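Local coordinates for protein hydrolase (Burkholderia cenocepacia, PDB 4QKU) that probably hydrolyses fumarylacetoacetate to fumarate and acetoacetate, the last step of phenylalanine and tyrosine degradation, as a metal-dependent enzyme of the FAH family, at residues S109-F112 and T118-D121; F47-G52 and V129-R134; F44-F47 and A53-P56. All blocks are in the same frame, centred on the assembly; numbering follows the deposited sequence.

Contact 1: S109-F112 and T118-D121; sequences SALF and TLRD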
loop_
_atom_site.group_PDB
_atom_site.type_symbol
_atom_site.label_atom_id
_atom_site.label_comp_id
_atom_site.label_asym_id
_atom_site.label_seq_id
_atom_site.Cartn_x
_atom_site.Cartn_y
_atom_site.Cartn_z
ATOM N N SER B 109 -21.932 -20.734 -17.261
ATOM C CA SER B 109 -21.709 -22.125 -17.654
ATOM C C SER B 109 -22.927 -22.745 -18.366
ATOM O O SER B 109 -22.773 -23.471 -19.334
ATOM C CB SER B 109 -21.340 -22.979 -16.461
ATOM O OG SER B 109 -20.943 -24.257 -16.900
ATOM N N ALA B 110 -24.123 -22.444 -17.880
ATOM C CA ALA B 110 -25.349 -23.007 -18.445
ATOM C C ALA B 110 -25.622 -22.412 -19.802
ATOM O O ALA B 110 -25.873 -23.100 -20.753
ATOM C CB ALA B 110 -26.526 -22.769 -17.509
ATOM N N LEU B 111 -25.509 -21.111 -19.890
ATOM C CA LEU B 111 -25.788 -20.395 -21.137
ATOM C C LEU B 111 -24.848 -20.750 -22.294
ATOM O O LEU B 111 -25.276 -20.803 -23.450
ATOM C CB LEU B 111 -25.732 -18.888 -20.875
ATOM C CG LEU B 111 -26.326 -18.034 -21.997
ATOM C CD1 LEU B 111 -27.826 -18.310 -22.141
ATOM C CD2 LEU B 111 -26.045 -16.561 -21.758
ATOM N N PHE B 112 -23.573 -20.982 -21.980
ATOM C CA PHE B 112 -22.573 -21.201 -23.012
ATOM C C PHE B 112 -22.265 -22.648 -23.220
ATOM O O PHE B 112 -21.413 -22.977 -24.029
ATOM C CB PHE B 112 -21.302 -20.403 -22.721
ATOM C CG PHE B 112 -21.473 -18.931 -22.929
ATOM C CD1 PHE B 112 -21.445 -18.403 -24.205
ATOM C CD2 PHE B 112 -21.720 -18.088 -21.859
ATOM C CE1 PHE B 112 -21.637 -17.056 -24.424
ATOM C CE2 PHE B 112 -21.913 -16.738 -22.065
ATOM C CZ PHE B 112 -21.867 -16.219 -23.360
ATOM N N THR B 118 -30.365 -20.793 -26.369
ATOM C CA THR B 118 -30.881 -19.460 -26.077
ATOM C C THR B 118 -30.054 -18.334 -26.684
ATOM O O THR B 118 -30.573 -17.523 -27.446
ATOM C CB THR B 118 -31.012 -19.250 -24.551
ATOM O OG1 THR B 118 -31.818 -20.303 -23.987
ATOM C CG2 THR B 118 -31.647 -17.905 -24.236
ATOM N N LEU B 119 -28.770 -18.269 -26.348
ATOM C CA LEU B 119 -27.885 -17.272 -26.938
ATOM C C LEU B 119 -27.194 -17.777 -28.203
ATOM O O LEU B 119 -26.959 -17.022 -29.136
ATOM C CB LEU B 119 -26.838 -16.826 -25.929
ATOM C CG LEU B 119 -25.793 -15.836 -26.459
ATOM C CD1 LEU B 119 -26.444 -14.581 -27.022
ATOM C CD2 LEU B 119 -24.792 -15.494 -25.356
ATOM N N ARG B 120 -26.882 -19.060 -28.246
ATOM C CA ARG B 120 -26.160 -19.635 -29.389
ATOM C C ARG B 120 -26.842 -19.394 -30.732
ATOM O O ARG B 120 -26.201 -19.013 -31.698
ATOM C CB ARG B 120 -26.000 -21.125 -29.152
ATOM C CG ARG B 120 -25.366 -21.891 -30.274
ATOM C CD ARG B 120 -25.625 -23.375 -30.125
ATOM N NE ARG B 120 -27.017 -23.724 -30.434
ATOM C CZ ARG B 120 -27.657 -24.813 -29.989
ATOM N NH1 ARG B 120 -27.061 -25.699 -29.176
ATOM N NH2 ARG B 120 -28.906 -25.027 -30.361
ATOM N N ASP B 121 -28.148 -19.582 -30.774
ATOM C CA ASP B 121 -28.902 -19.449 -32.022
ATOM C C ASP B 121 -29.466 -18.048 -32.273
ATOM O O ASP B 121 -30.183 -17.834 -33.248
ATOM C CB ASP B 121 -30.020 -20.480 -32.039
ATOM C CG ASP B 121 -29.504 -21.888 -32.150
ATOM O OD1 ASP B 121 -28.278 -22.063 -32.284
ATOM O OD2 ASP B 121 -30.329 -22.830 -32.138
HETATM O O HOH W 1 -27.230 -20.285 -25.379
#

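Contact 2: F47-G52 and V129-R134; sequences FSDAKG and VLVAQR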
loop_
_atom_site.group_PDB
_atom_site.type_symbol
_atom_site.label_atom_id
_atom_site.label_comp_id
_atom_site.label_asym_id
_atom_site.label_seq_id
_atom_site.Cartn_x
_atom_site.Cartn_y
_atom_site.Cartn_z
ATOM N N PHE B 47 -12.172 -5.105 -19.630
ATOM C CA PHE B 47 -11.756 -4.919 -21.025
ATOM C C PHE B 47 -12.473 -3.737 -21.634
ATOM O O PHE B 47 -13.575 -3.372 -21.213
ATOM C CB PHE B 47 -12.062 -6.182 -21.870
ATOM C CG PHE B 47 -13.497 -6.287 -22.263
ATOM C CD1 PHE B 47 -14.433 -6.783 -21.379
ATOM C CD2 PHE B 47 -13.920 -5.835 -23.491
ATOM C CE1 PHE B 47 -15.774 -6.834 -21.722
ATOM C CE2 PHE B 47 -15.256 -5.896 -23.846
ATOM C CZ PHE B 47 -16.185 -6.395 -22.965
ATOM N N SER B 48 -11.843 -3.165 -22.639
ATOM C CA SER B 48 -12.504 -2.187 -23.455
ATOM C C SER B 48 -12.327 -2.574 -24.910
ATOM O O SER B 48 -11.443 -3.346 -25.261
ATOM C CB SER B 48 -11.949 -0.780 -23.186
ATOM O OG SER B 48 -10.573 -0.711 -23.464
ATOM N N ASP B 49 -13.182 -2.006 -25.738
ATOM C CA ASP B 49 -13.099 -2.150 -27.176
ATOM C C ASP B 49 -13.603 -0.851 -27.790
ATOM O O ASP B 49 -13.877 0.112 -27.071
ATOM C CB ASP B 49 -13.959 -3.326 -27.620
ATOM C CG ASP B 49 -15.430 -3.165 -27.221
ATOM O OD1 ASP B 49 -15.775 -2.239 -26.459
ATOM O OD2 ASP B 49 -16.257 -3.973 -27.678
ATOM N N ALA B 50 -13.716 -0.817 -29.108
ATOM C CA ALA B 50 -14.334 0.313 -29.794
ATOM C C ALA B 50 -15.834 0.477 -29.469
ATOM O O ALA B 50 -16.373 1.567 -29.585
ATOM C CB ALA B 50 -14.116 0.189 -31.297
ATOM N N LYS B 51 -16.515 -0.590 -29.074
ATOM C CA LYS B 51 -17.932 -0.481 -28.667
ATOM C C LYS B 51 -18.105 0.361 -27.399
ATOM O O LYS B 51 -19.108 1.059 -27.258
ATOM C CB LYS B 51 -18.586 -1.864 -28.466
ATOM N N GLY B 52 -17.144 0.306 -26.475
ATOM C CA GLY B 52 -17.335 0.949 -25.174
ATOM C C GLY B 52 -16.140 1.016 -24.234
ATOM O O GLY B 52 -15.094 0.392 -24.455
ATOM N N VAL B 129 -23.065 -9.221 -27.543
ATOM C CA VAL B 129 -22.600 -9.594 -26.201
ATOM C C VAL B 129 -21.249 -10.301 -26.151
ATOM O O VAL B 129 -20.714 -10.554 -25.070
ATOM C CB VAL B 129 -23.636 -10.458 -25.460
ATOM C CG1 VAL B 129 -24.999 -9.781 -25.490
ATOM C CG2 VAL B 129 -23.716 -11.854 -26.047
ATOM N N LEU B 130 -20.697 -10.614 -27.307
ATOM C CA LEU B 130 -19.397 -11.232 -27.370
ATOM C C LEU B 130 -18.459 -10.321 -28.131
ATOM O O LEU B 130 -18.834 -9.705 -29.134
ATOM C CB LEU B 130 -19.478 -12.577 -28.071
ATOM C CG LEU B 130 -20.397 -13.596 -27.401
ATOM C CD1 LEU B 130 -20.457 -14.867 -28.254
ATOM C CD2 LEU B 130 -19.954 -13.927 -25.991
ATOM N N VAL B 131 -17.216 -10.287 -27.668
ATOM C CA VAL B 131 -16.193 -9.467 -28.261
ATOM C C VAL B 131 -14.946 -10.320 -28.384
ATOM O O VAL B 131 -14.536 -10.954 -27.422
ATOM C CB VAL B 131 -15.912 -8.254 -27.369
ATOM C CG1 VAL B 131 -14.699 -7.487 -27.868
ATOM C CG2 VAL B 131 -17.139 -7.347 -27.314
ATOM N N ALA B 132 -14.344 -10.338 -29.563
ATOM C CA ALA B 132 -13.133 -11.124 -29.763
ATOM C C ALA B 132 -12.005 -10.511 -28.929
ATOM O O ALA B 132 -11.882 -9.280 -28.853
ATOM C CB ALA B 132 -12.755 -11.193 -31.245
ATOM N N GLN B 133 -11.217 -11.371 -28.292
ATOM C CA GLN B 133 -10.068 -10.927 -27.510
ATOM C C GLN B 133 -9.129 -10.117 -28.376
ATOM O O GLN B 133 -8.572 -9.130 -27.925
ATOM C CB GLN B 133 -9.359 -12.121 -26.878
ATOM C CG GLN B 133 -10.157 -12.728 -25.728
ATOM C CD GLN B 133 -9.557 -14.024 -25.187
ATOM O OE1 GLN B 133 -8.337 -14.133 -25.028
ATOM N NE2 GLN B 133 -10.403 -14.998 -24.886
ATOM N N ARG B 134 -8.995 -10.532 -29.638
ATOM C CA ARG B 134 -8.207 -9.838 -30.659
ATOM C C ARG B 134 -8.622 -8.357 -30.827
ATOM O O ARG B 134 -7.789 -7.537 -31.150
ATOM C CB ARG B 134 -8.272 -10.615 -31.992
#

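Contact 3: F44-F47 and A53-P56; sequences FGIF and ARRP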
loop_
_atom_site.group_PDB
_atom_site.type_symbol
_atom_site.label_atom_id
_atom_site.label_comp_id
_atom_site.label_asym_id
_atom_site.label_seq_id
_atom_site.Cartn_x
_atom_site.Cartn_y
_atom_site.Cartn_z
ATOM N N PHE B 44 -12.571 -13.781 -14.555
ATOM C CA PHE B 44 -13.143 -12.453 -14.669
ATOM C C PHE B 44 -12.071 -11.439 -15.011
ATOM O O PHE B 44 -10.924 -11.552 -14.564
ATOM C CB PHE B 44 -13.829 -12.073 -13.371
ATOM C CG PHE B 44 -15.076 -12.829 -13.121
ATOM C CD1 PHE B 44 -15.040 -14.069 -12.510
ATOM C CD2 PHE B 44 -16.307 -12.295 -13.498
ATOM C CE1 PHE B 44 -16.210 -14.764 -12.270
ATOM C CE2 PHE B 44 -17.473 -12.981 -13.265
ATOM C CZ PHE B 44 -17.431 -14.213 -12.657
ATOM N N GLY B 45 -12.446 -10.441 -15.796
ATOM C CA GLY B 45 -11.513 -9.353 -16.152
ATOM C C GLY B 45 -12.210 -8.077 -16.546
ATOM O O GLY B 45 -13.446 -7.984 -16.470
ATOM N N ILE B 46 -11.413 -7.089 -16.937
ATOM C CA ILE B 46 -11.899 -5.786 -17.349
ATOM C C ILE B 46 -11.310 -5.498 -18.698
ATOM O O ILE B 46 -10.093 -5.625 -18.904
ATOM C CB ILE B 46 -11.459 -4.672 -16.374
ATOM C CG1 ILE B 46 -12.085 -4.878 -14.991
ATOM C CG2 ILE B 46 -11.790 -3.294 -16.936
ATOM C CD1 ILE B 46 -13.575 -4.622 -14.946
ATOM N N PHE B 47 -12.172 -5.105 -19.630
ATOM C CA PHE B 47 -11.756 -4.919 -21.025
ATOM C C PHE B 47 -12.473 -3.737 -21.634
ATOM O O PHE B 47 -13.575 -3.372 -21.213
ATOM C CB PHE B 47 -12.062 -6.182 -21.870
ATOM C CG PHE B 47 -13.497 -6.287 -22.263
ATOM C CD1 PHE B 47 -14.433 -6.783 -21.379
ATOM C CD2 PHE B 47 -13.920 -5.835 -23.491
ATOM C CE1 PHE B 47 -15.774 -6.834 -21.722
ATOM C CE2 PHE B 47 -15.256 -5.896 -23.846
ATOM C CZ PHE B 47 -16.185 -6.395 -22.965
ATOM N N ALA B 53 -16.340 1.771 -23.160
ATOM C CA ALA B 53 -15.334 1.987 -22.147
ATOM C C ALA B 53 -15.109 0.733 -21.311
ATOM O O ALA B 53 -15.934 -0.174 -21.312
ATOM C CB ALA B 53 -15.746 3.137 -21.245
ATOM N N ARG B 54 -14.006 0.708 -20.576
ATOM C CA ARG B 54 -13.625 -0.483 -19.853
ATOM C C ARG B 54 -14.753 -0.949 -18.932
ATOM O O ARG B 54 -15.399 -0.143 -18.272
ATOM C CB ARG B 54 -12.310 -0.268 -19.089
ATOM C CG ARG B 54 -12.409 0.646 -17.879
ATOM C CD ARG B 54 -11.045 0.907 -17.266
ATOM N NE ARG B 54 -10.150 1.604 -18.183
ATOM C CZ ARG B 54 -8.842 1.769 -17.971
ATOM N NH1 ARG B 54 -8.262 1.288 -16.883
ATOM N NH2 ARG B 54 -8.096 2.403 -18.868
ATOM N N ARG B 55 -14.966 -2.263 -18.886
ATOM C CA ARG B 55 -16.073 -2.844 -18.140
ATOM C C ARG B 55 -15.833 -4.344 -17.952
ATOM O O ARG B 55 -14.935 -4.901 -18.577
ATOM C CB ARG B 55 -17.375 -2.619 -18.904
ATOM C CG ARG B 55 -17.412 -3.310 -20.262
ATOM C CD ARG B 55 -18.428 -2.656 -21.184
ATOM N NE ARG B 55 -18.463 -3.283 -22.503
ATOM C CZ ARG B 55 -17.694 -2.953 -23.533
ATOM N NH1 ARG B 55 -16.795 -1.975 -23.458
ATOM N NH2 ARG B 55 -17.822 -3.624 -24.673
ATOM N N PRO B 56 -16.621 -4.994 -17.082
ATOM C CA PRO B 56 -16.371 -6.377 -16.731
ATOM C C PRO B 56 -16.618 -7.346 -17.842
ATOM O O PRO B 56 -17.602 -7.207 -18.570
ATOM C CB PRO B 56 -17.365 -6.643 -15.599
ATOM C CG PRO B 56 -17.660 -5.327 -15.035
ATOM C CD PRO B 56 -17.660 -4.410 -16.218
#

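Contact 1: S109-F112 and T118-D121
Leu111 and Leu119 face each other where two consecutive helices, 98-111 and the short, weakly bonded 117-120, are joined by a short loop, a helix-loop-helix arrangement of the fumarylacetoacetase N-terminal region. Their CA atoms lie 6.9 Å apart, and Phe112 is level with Arg120 but touches Leu119. No direct polar bond links the two backbones here. A water spans them instead, giving a hydrogen to Leu111 O at 2.8 Å and taking one from Leu119 N at 2.7 Å. Leu111 O also accepts from the indole of Trp26, so one carbonyl at the end of the longer helix serves two donors.

Beneath this bridge the contact is apolar. Leu111 holds CG anti to its own backbone N (chi1 -166°), which turns both methyl groups to the shorter helix: CD1 reaches the CB of Thr118, while CD2 meets Leu119 CD2 at 4.0 Å. The two leucine side chains run across each other nearly at right angles, with Leu111 CG over Leu119 CB. The same Leu119 CD2 also approaches the far end of the Phe112 ring obliquely, 3.6 Å from Phe112 CZ and as near to CE1, so one methyl serves two partners. Leu70 of helix 67-72 touches both leucines, helix 123-129 packs on Leu119, and Trp26 meets the Phe112 ring, which buries the cluster on several sides.

The polar end of Thr118 turns to Asp116, and Arg120 leads away from the apolar patch. Its guanidinium grips the next residue side-on in a salt bridge: NE donates to Asp121 OD1 at 2.8 Å, and NH2 to Asp121 OD2 at 3.2 Å. Both partners lie in the guanidinium plane, although Arg120 NE stands 48° out of the Asp121 carboxylate plane.

Contact 2: F47-G52 and V129-R134
Asp49 OD1 is gripped by two groups, while the other oxygen of the carboxylate, OD2, touches Val131 across this contact. Gly52 N donates to Asp49 OD1 at 2.9 Å, a bent bond with an angle of 130° that reaches the oxygen from above the carboxylate plane, and the guanidinium NH2 of Arg55 adds a salt bridge to the same atom. Accepting from the backbone N three residues on makes this an Asx motif, and it ties down the turn between strands 44-49 and 55-60; the backbone bonds between Asp49 and Gly52 are weak.

The aspartate CG sits between its backbone N and carbonyl carbon (chi1 59°), which sends OD2 outward over the two methyls of Val131. Val131 CG2 comes within 3.5 Å of Asp49 OD2 and CG1 within 3.8 Å. The same CG2 also meets the Phe47 ring obliquely, 4.2 Å from Phe47 CE2.

Strands 44-49 and 130-132 belong to one antiparallel sheet, separated in order by 55-60 and 63-66, yet the CA atoms of Asp49 and Val131 are 8.0 Å apart. The sheet must therefore curl strongly, consistent with the SH3-like barrel of FAH N-terminal domains, and Ile64 of strand 63-66 also packs on Phe47. Both carboxylate oxygens have polar partners, OD1 in Gly52 and Arg55 and OD2 elsewhere, so the group can lie against valine methyls without giving up polar bonds, and the nearby arginine would favour its charged form.

Contact 3: F44-F47 and A53-P56
Phe47 and Arg55 form the hydrogen-bonded pair of an antiparallel beta hairpin built from strands 44-49 and 55-60. Phe47 N donates to Arg55 O at 3.0 Å, and Arg55 N returns a bond to Phe47 O at 2.9 Å. Next to it, Ile46 and Pro56 make a non-hydrogen-bonded pair, a position in which the proline's lack of an N-H costs no bond to strand 44-49; here Pro56 CA gives a CA-H...O contact to Gly45 O at 3.3 Å.

On the face carrying Ile46 and Pro56, Ile46 CD1 rests 4.1 Å from Pro56 CG, while Ile46 CG2 packs 3.7 Å from Arg54 CB. Leu90 lies against both Ile46 and Pro56.

The other face carries the aromatic contact. One end of the Phe47 ring lies over a face of the Arg55 guanidinium, offset toward its rim, with Phe47 CE2 3.5 Å from Arg55 NH2 and the two planes turned 55° apart. At CE1, next to CZ, Pro56 O lies at the ring edge near its plane.

Farther out, polar bonds position the arginine. An extended run from CG to NE carries the charged group out to the CE2-CZ end of the ring, and Arg55 NE forms a salt bridge with Asp66 beyond the hairpin. Two residues earlier in the chain, Ala53 O accepts from Arg55 NH1 at 2.9 Å, with the donor 44° out of the plane of that carbonyl.

How the contacts relate
All three contacts lie in the fumarylacetoacetase N-terminal region, on one side of the chain's centre and away from the annotated sites. Contacts 2 and 3 share Phe47 and strand 44-49, with centres 9 Å apart: contact 3 pairs strand 44-49 with 55-60 as a hairpin, and contact 2 spans the curled sheet to strand 130-132. Contact 1 falls within the long excursion between the two segments of contact 2, its centre 19 Å away, and joins it through packing of Leu119 on Val129 and Phe112 on Leu130. Contact 3 closes earlier in sequence, about 9 Å from contact 1 at the nearest atoms. Side-chain packing thus ties the curled sheet to the helical connection between its strands.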